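Local structure of UTP-glucose-1-phosphate uridylyltransferase 2 (Trypanosoma brucei, 3GUE) at residues I47-K50 with S51-P54; E69-A72 with L73-A77; D233-E237 with K238-F242. The protein probably catalyses the transfer of a uridylyl group from UTP to alpha-D-glucose 1-phosphate, giving UDP-glucose and diphosphate. All coordinates share one frame; numbering follows the deposited sequence.

Contact 1. Residues I47-K50 with S51-P54. Unlike the reference sequence in segment 51-54: Ser53 (reference Phe).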
loop_
_atom_site.group_PDB
_atom_site.type_symbol
_atom_site.label_atom_id
_atom_site.label_comp_id
_atom_site.label_asym_id
_atom_site.label_seq_id
_atom_site.Cartn_x
_atom_site.Cartn_y
_atom_site.Cartn_z
ATOM N N ILE A 47 2.525 8.194 17.239
ATOM C CA ILE A 47 1.439 9.166 17.343
ATOM C C ILE A 47 0.453 8.668 18.415
ATOM O O ILE A 47 -0.479 7.928 18.095
ATOM C CB ILE A 47 0.737 9.352 15.972
ATOM C CG1 ILE A 47 1.727 9.935 14.950
ATOM C CG2 ILE A 47 -0.554 10.211 16.092
ATOM C CD1 ILE A 47 1.274 9.814 13.501
ATOM N N PRO A 48 0.683 9.037 19.691
ATOM C CA PRO A 48 -0.145 8.516 20.783
ATOM C C PRO A 48 -1.563 9.062 20.711
ATOM O O PRO A 48 -1.749 10.226 20.336
ATOM C CB PRO A 48 0.562 9.025 22.040
ATOM C CG PRO A 48 1.904 9.456 21.586
ATOM C CD PRO A 48 1.709 9.956 20.205
ATOM N N GLU A 49 -2.540 8.215 21.050
ATOM C CA GLU A 49 -3.970 8.564 20.975
ATOM C C GLU A 49 -4.246 9.930 21.561
ATOM O O GLU A 49 -5.095 10.666 21.061
ATOM C CB GLU A 49 -4.844 7.503 21.668
ATOM C CG GLU A 49 -6.366 7.651 21.423
ATOM C CD GLU A 49 -6.754 7.358 19.983
ATOM O OE1 GLU A 49 -5.963 6.690 19.286
ATOM O OE2 GLU A 49 -7.845 7.793 19.553
ATOM N N LYS A 50 -3.508 10.272 22.608
ATOM C CA LYS A 50 -3.750 11.503 23.342
ATOM C C LYS A 50 -3.236 12.775 22.630
ATOM O O LYS A 50 -3.508 13.918 23.085
ATOM C CB LYS A 50 -3.231 11.365 24.769
ATOM C CG LYS A 50 -4.166 10.523 25.640
ATOM C CD LYS A 50 -3.867 10.662 27.127
ATOM C CE LYS A 50 -4.652 9.645 27.950
ATOM N NZ LYS A 50 -4.263 9.651 29.425
ATOM N N SER A 51 -2.570 12.560 21.486
ATOM C CA SER A 51 -1.984 13.636 20.667
ATOM C C SER A 51 -2.894 14.050 19.516
ATOM O O SER A 51 -2.622 15.028 18.798
ATOM C CB SER A 51 -0.598 13.219 20.126
ATOM O OG SER A 51 -0.709 12.260 19.079
ATOM N N ILE A 52 -3.973 13.296 19.336
ATOM C CA ILE A 52 -4.853 13.501 18.207
ATOM C C ILE A 52 -6.319 13.433 18.598
ATOM O O ILE A 52 -6.685 12.940 19.680
ATOM C CB ILE A 52 -4.582 12.475 17.081
ATOM C CG1 ILE A 52 -4.579 11.051 17.655
ATOM C CG2 ILE A 52 -3.277 12.831 16.357
ATOM C CD1 ILE A 52 -4.848 9.980 16.650
ATOM N N SER A 53 -7.138 13.940 17.690
ATOM C CA SER A 53 -8.583 13.972 17.819
ATOM C C SER A 53 -9.141 13.266 16.592
ATOM O O SER A 53 -8.520 13.316 15.530
ATOM C CB SER A 53 -9.056 15.414 17.828
ATOM O OG SER A 53 -8.661 16.019 19.039
ATOM N N PRO A 54 -10.298 12.592 16.727
ATOM C CA PRO A 54 -10.901 11.944 15.557
ATOM C C PRO A 54 -11.480 12.915 14.505
ATOM O O PRO A 54 -11.975 13.983 14.841
ATOM C CB PRO A 54 -12.005 11.073 16.164
ATOM C CG PRO A 54 -12.340 11.738 17.454
ATOM C CD PRO A 54 -11.085 12.363 17.956
HETATM O O HOH W 1 -8.159 10.582 19.387
#

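Contact 2. Residues E69-A72 with L73-A77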
loop_
_atom_site.group_PDB
_atom_site.type_symbol
_atom_site.label_atom_id
_atom_site.label_comp_id
_atom_site.label_asym_id
_atom_site.label_seq_id
_atom_site.Cartn_x
_atom_site.Cartn_y
_atom_site.Cartn_z
ATOM N N GLU A 69 -16.826 16.694 -18.112
ATOM C CA GLU A 69 -15.399 16.561 -17.783
ATOM C C GLU A 69 -14.579 17.606 -18.520
ATOM O O GLU A 69 -14.915 18.000 -19.626
ATOM C CB GLU A 69 -14.862 15.180 -18.121
ATOM C CG GLU A 69 -15.469 14.072 -17.282
ATOM C CD GLU A 69 -15.204 12.716 -17.867
ATOM O OE1 GLU A 69 -14.907 12.658 -19.069
ATOM O OE2 GLU A 69 -15.309 11.704 -17.136
ATOM N N ASN A 70 -13.503 18.030 -17.885
ATOM C CA ASN A 70 -12.552 18.915 -18.496
ATOM C C ASN A 70 -11.439 18.039 -19.034
ATOM O O ASN A 70 -10.477 17.772 -18.300
ATOM C CB ASN A 70 -11.995 19.893 -17.446
ATOM C CG ASN A 70 -11.208 21.052 -18.072
ATOM O OD1 ASN A 70 -10.911 21.041 -19.266
ATOM N ND2 ASN A 70 -10.861 22.055 -17.249
ATOM N N THR A 71 -11.574 17.602 -20.301
ATOM C CA THR A 71 -10.567 16.724 -20.959
ATOM C C THR A 71 -9.173 17.372 -21.004
ATOM O O THR A 71 -8.174 16.677 -20.959
ATOM C CB THR A 71 -11.011 16.263 -22.372
ATOM O OG1 THR A 71 -12.371 15.829 -22.314
ATOM C CG2 THR A 71 -10.158 15.086 -22.875
ATOM N N ALA A 72 -9.122 18.703 -21.053
ATOM C CA ALA A 72 -7.860 19.444 -20.928
ATOM C C ALA A 72 -7.025 19.066 -19.690
ATOM O O ALA A 72 -5.787 19.001 -19.777
ATOM C CB ALA A 72 -8.115 20.946 -20.986
ATOM N N LEU A 73 -7.695 18.798 -18.565
ATOM C CA LEU A 73 -7.042 18.247 -17.360
ATOM C C LEU A 73 -6.541 16.814 -17.474
ATOM O O LEU A 73 -5.453 16.497 -16.981
ATOM C CB LEU A 73 -7.937 18.389 -16.110
ATOM C CG LEU A 73 -8.090 19.835 -15.624
ATOM C CD1 LEU A 73 -9.232 19.934 -14.638
ATOM C CD2 LEU A 73 -6.749 20.455 -15.046
ATOM N N LEU A 74 -7.322 15.932 -18.094
ATOM C CA LEU A 74 -6.868 14.557 -18.322
ATOM C C LEU A 74 -5.596 14.540 -19.173
ATOM O O LEU A 74 -4.665 13.748 -18.944
ATOM C CB LEU A 74 -7.963 13.738 -19.011
ATOM C CG LEU A 74 -7.589 12.298 -19.346
ATOM C CD1 LEU A 74 -7.273 11.447 -18.114
ATOM C CD2 LEU A 74 -8.669 11.656 -20.210
ATOM N N ARG A 75 -5.552 15.446 -20.148
ATOM C CA ARG A 75 -4.357 15.616 -20.951
ATOM C C ARG A 75 -3.151 16.021 -20.102
ATOM O O ARG A 75 -2.010 15.832 -20.513
ATOM C CB ARG A 75 -4.622 16.633 -22.072
ATOM C CG ARG A 75 -5.529 16.113 -23.187
ATOM C CD ARG A 75 -5.350 16.954 -24.441
ATOM N NE ARG A 75 -5.807 18.326 -24.235
ATOM C CZ ARG A 75 -7.061 18.754 -24.383
ATOM N NH1 ARG A 75 -8.032 17.928 -24.771
ATOM N NH2 ARG A 75 -7.352 20.018 -24.116
ATOM N N GLN A 76 -3.398 16.563 -18.911
ATOM C CA GLN A 76 -2.303 16.913 -17.975
ATOM C C GLN A 76 -1.952 15.812 -16.947
ATOM O O GLN A 76 -1.036 15.985 -16.117
ATOM C CB GLN A 76 -2.654 18.208 -17.237
ATOM C CG GLN A 76 -2.523 19.439 -18.131
ATOM C CD GLN A 76 -3.126 20.717 -17.564
ATOM O OE1 GLN A 76 -3.360 21.677 -18.302
ATOM N NE2 GLN A 76 -3.391 20.737 -16.275
ATOM N N ALA A 77 -2.681 14.699 -17.005
ATOM C CA ALA A 77 -2.618 13.675 -15.971
ATOM C C ALA A 77 -1.655 12.505 -16.308
ATOM O O ALA A 77 -1.401 12.206 -17.466
ATOM C CB ALA A 77 -4.011 13.197 -15.644
HETATM O O HOH W 2 -3.909 20.401 -21.196
#

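Contact 3. Residues D233-E237 with K238-F242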
loop_
_atom_site.group_PDB
_atom_site.type_symbol
_atom_site.label_atom_id
_atom_site.label_comp_id
_atom_site.label_asym_id
_atom_site.label_seq_id
_atom_site.Cartn_x
_atom_site.Cartn_y
_atom_site.Cartn_z
ATOM N N ASP A 233 -11.256 17.098 -11.799
ATOM C CA ASP A 233 -11.912 18.390 -12.076
ATOM C C ASP A 233 -12.079 19.170 -10.770
ATOM O O ASP A 233 -11.747 20.342 -10.700
ATOM C CB ASP A 233 -13.303 18.182 -12.708
ATOM C CG ASP A 233 -13.262 17.798 -14.181
ATOM O OD1 ASP A 233 -12.208 17.887 -14.835
ATOM O OD2 ASP A 233 -14.333 17.432 -14.705
ATOM N N TYR A 234 -12.579 18.480 -9.743
ATOM C CA TYR A 234 -12.788 19.037 -8.409
ATOM C C TYR A 234 -11.525 19.572 -7.753
ATOM O O TYR A 234 -11.520 20.686 -7.213
ATOM C CB TYR A 234 -13.397 18.001 -7.485
ATOM C CG TYR A 234 -13.486 18.483 -6.049
ATOM C CD1 TYR A 234 -14.430 19.441 -5.679
ATOM C CD2 TYR A 234 -12.605 18.003 -5.072
ATOM C CE1 TYR A 234 -14.514 19.900 -4.393
ATOM C CE2 TYR A 234 -12.676 18.455 -3.766
ATOM C CZ TYR A 234 -13.649 19.413 -3.433
ATOM O OH TYR A 234 -13.764 19.878 -2.134
ATOM N N MET A 235 -10.479 18.756 -7.792
ATOM C CA MET A 235 -9.186 19.089 -7.204
ATOM C C MET A 235 -8.626 20.381 -7.807
ATOM O O MET A 235 -8.164 21.295 -7.096
ATOM C CB MET A 235 -8.237 17.933 -7.463
ATOM C CG MET A 235 -6.877 18.107 -6.828
ATOM S SD MET A 235 -5.730 16.927 -7.528
ATOM C CE MET A 235 -4.242 17.432 -6.623
ATOM N N HIS A 236 -8.663 20.432 -9.130
ATOM C CA HIS A 236 -8.283 21.623 -9.890
ATOM C C HIS A 236 -9.123 22.905 -9.584
ATOM O O HIS A 236 -8.574 24.007 -9.433
ATOM C CB HIS A 236 -8.348 21.262 -11.376
ATOM C CG HIS A 236 -7.977 22.383 -12.286
ATOM N ND1 HIS A 236 -6.672 22.792 -12.475
ATOM C CD2 HIS A 236 -8.736 23.172 -13.074
ATOM C CE1 HIS A 236 -6.650 23.798 -13.331
ATOM N NE2 HIS A 236 -7.891 24.046 -13.708
ATOM N N GLU A 237 -10.440 22.750 -9.495
ATOM C CA GLU A 237 -11.363 23.862 -9.223
ATOM C C GLU A 237 -11.135 24.468 -7.849
ATOM O O GLU A 237 -11.255 25.672 -7.684
ATOM C CB GLU A 237 -12.823 23.395 -9.288
ATOM C CG GLU A 237 -13.427 23.265 -10.665
ATOM C CD GLU A 237 -14.356 22.061 -10.744
ATOM O OE1 GLU A 237 -14.881 21.641 -9.673
ATOM O OE2 GLU A 237 -14.531 21.522 -11.869
ATOM N N LYS A 238 -10.850 23.614 -6.865
ATOM C CA LYS A 238 -10.472 24.048 -5.509
ATOM C C LYS A 238 -8.973 24.380 -5.379
ATOM O O LYS A 238 -8.489 24.663 -4.263
ATOM C CB LYS A 238 -10.861 22.962 -4.478
ATOM C CG LYS A 238 -12.371 22.627 -4.443
ATOM C CD LYS A 238 -13.262 23.789 -3.943
ATOM C CE LYS A 238 -13.147 24.010 -2.424
ATOM N NZ LYS A 238 -13.381 22.795 -1.578
ATOM N N GLN A 239 -8.246 24.321 -6.506
ATOM C CA GLN A 239 -6.794 24.606 -6.577
ATOM C C GLN A 239 -6.006 23.862 -5.483
ATOM O O GLN A 239 -5.176 24.462 -4.766
ATOM C CB GLN A 239 -6.503 26.117 -6.488
ATOM C CG GLN A 239 -7.061 27.039 -7.610
ATOM C CD GLN A 239 -7.337 28.464 -7.093
ATOM O OE1 GLN A 239 -7.966 28.651 -6.040
ATOM N NE2 GLN A 239 -6.872 29.466 -7.831
ATOM N N LEU A 240 -6.266 22.560 -5.362
ATOM C CA LEU A 240 -5.628 21.707 -4.351
ATOM C C LEU A 240 -4.285 21.206 -4.843
ATOM O O LEU A 240 -4.150 20.920 -6.041
ATOM C CB LEU A 240 -6.489 20.470 -4.062
ATOM C CG LEU A 240 -7.941 20.585 -3.604
ATOM C CD1 LEU A 240 -8.422 19.208 -3.204
ATOM C CD2 LEU A 240 -8.040 21.567 -2.462
ATOM N N GLY A 241 -3.311 21.105 -3.928
ATOM C CA GLY A 241 -2.028 20.480 -4.222
ATOM C C GLY A 241 -2.051 18.972 -4.024
ATOM O O GLY A 241 -1.255 18.231 -4.608
ATOM N N PHE A 242 -2.982 18.527 -3.194
ATOM C CA PHE A 242 -3.012 17.156 -2.732
ATOM C C PHE A 242 -4.460 16.813 -2.369
ATOM O O PHE A 242 -5.134 17.564 -1.646
ATOM C CB PHE A 242 -2.067 17.059 -1.529
ATOM C CG PHE A 242 -2.036 15.716 -0.829
ATOM C CD1 PHE A 242 -0.932 14.874 -0.972
ATOM C CD2 PHE A 242 -3.046 15.352 0.026
ATOM C CE1 PHE A 242 -0.866 13.658 -0.271
ATOM C CE2 PHE A 242 -3.032 14.122 0.700
ATOM C CZ PHE A 242 -1.930 13.274 0.571
#

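Contact 1. Residues I47-K50 with S51-P54
Ser51 closes a short 3-10 turn on Pro48, just before the chain enters strand 53-54 at the edge of a three-stranded antiparallel sheet. The tight part centres on the carbonyl of Pro48, which takes two bonds from one residue. Ser51 N reaches Pro48 O at 2.7 Å from above the carbonyl plane, while Ser51 OG binds Pro48 O at 2.6 Å within that plane. The hydroxyl is placed for this by a chi1 of 74°, which sets OG between the backbone N and the carbonyl carbon of Ser51. From there OG also lies 3.5 Å from Pro48 CD. The next bond of the turn, Ile52 N to Glu49 O at 3.3 Å, is weak. Toward solvent the contact loosens: the extended chain of Lys50 runs outward, and only its CB stays close to Ser51 N. Glu49 likewise points away from residues 51-54. Its carboxylate is held by His298, Lys297 and Arg279, and a water lies 2.8 Å from both Glu49 OE2 and Ile52 O. Arg279 belongs to strand 275-280, on which the Ile52 side chain packs. The two isoleucine side chains cross at about a right angle, and Ile47 CG2 meets Ile52 CG2 at 3.8 Å.

Contact 2. Residues E69-A72 with L73-A77
Arg75 folds back over Ala72, laying one face of its guanidinium on the backbone of the preceding turn. With CG anti to its own carbonyl carbon (chi1 -72°) and a bend at chi3 (-65°), the chain doubles back until NH2 sits 3.3 Å from Ala72 CA and 3.4 Å from Ala72 CB. NH1 comes near Thr71, whose CG2 lies 4.0 Å away. Arg75 N itself donates a nearly straight bond to Thr71 O at 3.0 Å. Residues 71-74 form a single, weakly bonded helical turn, followed by a type I beta turn from Leu74 to Ala77 that delivers the chain to strand 77-83, an inner strand of the seven-stranded mixed sheet. Asn70 lies at the start of the turn. Its O takes the N-H of Leu73 from above the carbonyl plane, and its side chain crosses that of Leu73 at a slant, with Asn70 ND2 3.7 Å from Leu73 CD1. Leu73 and Leu74 are buried; the former rests on helix 229-237 and Tyr214, the latter on Phe118 and Arg122 of helix 107-122. Gln76 is extended beyond CG, and a water donates to both Ala72 O (2.7 Å) and Gln76 OE1 (3.2 Å).

Contact 3. Residues D233-E237 with K238-F242
The ring of Tyr234 carries Lys238 over one face: Lys238 CG stands 3.9 Å from the ring centroid, 29° off the normal, in a CH-pi contact. Leu240 CD1 approaches the same ring obliquely, 4.4 Å from Tyr234 CE2. At the far end of the ring the phenol oxygen takes a bond from the ammonium group, with Lys238 NZ 3.0 Å from Tyr234 OH. The lysine gets there by curling, with all four side-chain torsions near -60°, so that its aliphatic part crosses the ring before its tip drops to the hydroxyl. Both polar ends have a further partner in Glu363 of strand 362-366: OE2 forms a salt bridge with Lys238 NZ, and OE1 is hydrogen-bonded to Tyr234 OH. This shared carboxylate would favour the charged lysine and ties the phenol oxygen to strand 362-366. In the backbone, Lys238 N completes the last regular helical bond, to Tyr234 O.

The extended Met235 chain crosses that of Leu240 at a slant, with Met235 CG 3.7 Å from Leu240 CB. Its terminal CE continues past Leu240 to lie 3.7 Å from Gly241 O, and the methionine also rests on Trp307 of strand 300-309. The backbone leaves the helix at Gln239, which takes a positive phi of 48°. Leu240 N then donates an almost straight bond to Met235 O at 2.9 Å, while Gln239 N binds His236 O at 3.0 Å from well above its carbonyl plane. This bond pair, with the apolar contact between Met235 and Leu240 closing over it, is the Schellman motif that ends helix 229-237 and turns the chain into strand 242-248 of the mixed sheet.

How the contacts relate
Contacts 2 and 3 are neighbours, their centres about 12 Å apart, and they touch directly: Asn70 CB lies 3.3 Å from Asp233 OD1, and Leu73 CD2 packs 3.5 Å from His236 ND1. The turn before strand 77-83 therefore rests on the helix whose C-terminal end leads to strand 242-248, both strands of the same mixed sheet. Contact 1 stands apart, its centre about 28 Å from that of contact 3 and 39 Å from that of contact 2. The bound UDP-glucose lies about 11 Å from the side chain of Ile47 in contact 1 and about 10 Å from that of Phe242 in contact 3, whereas contact 2 is remote from the binding site.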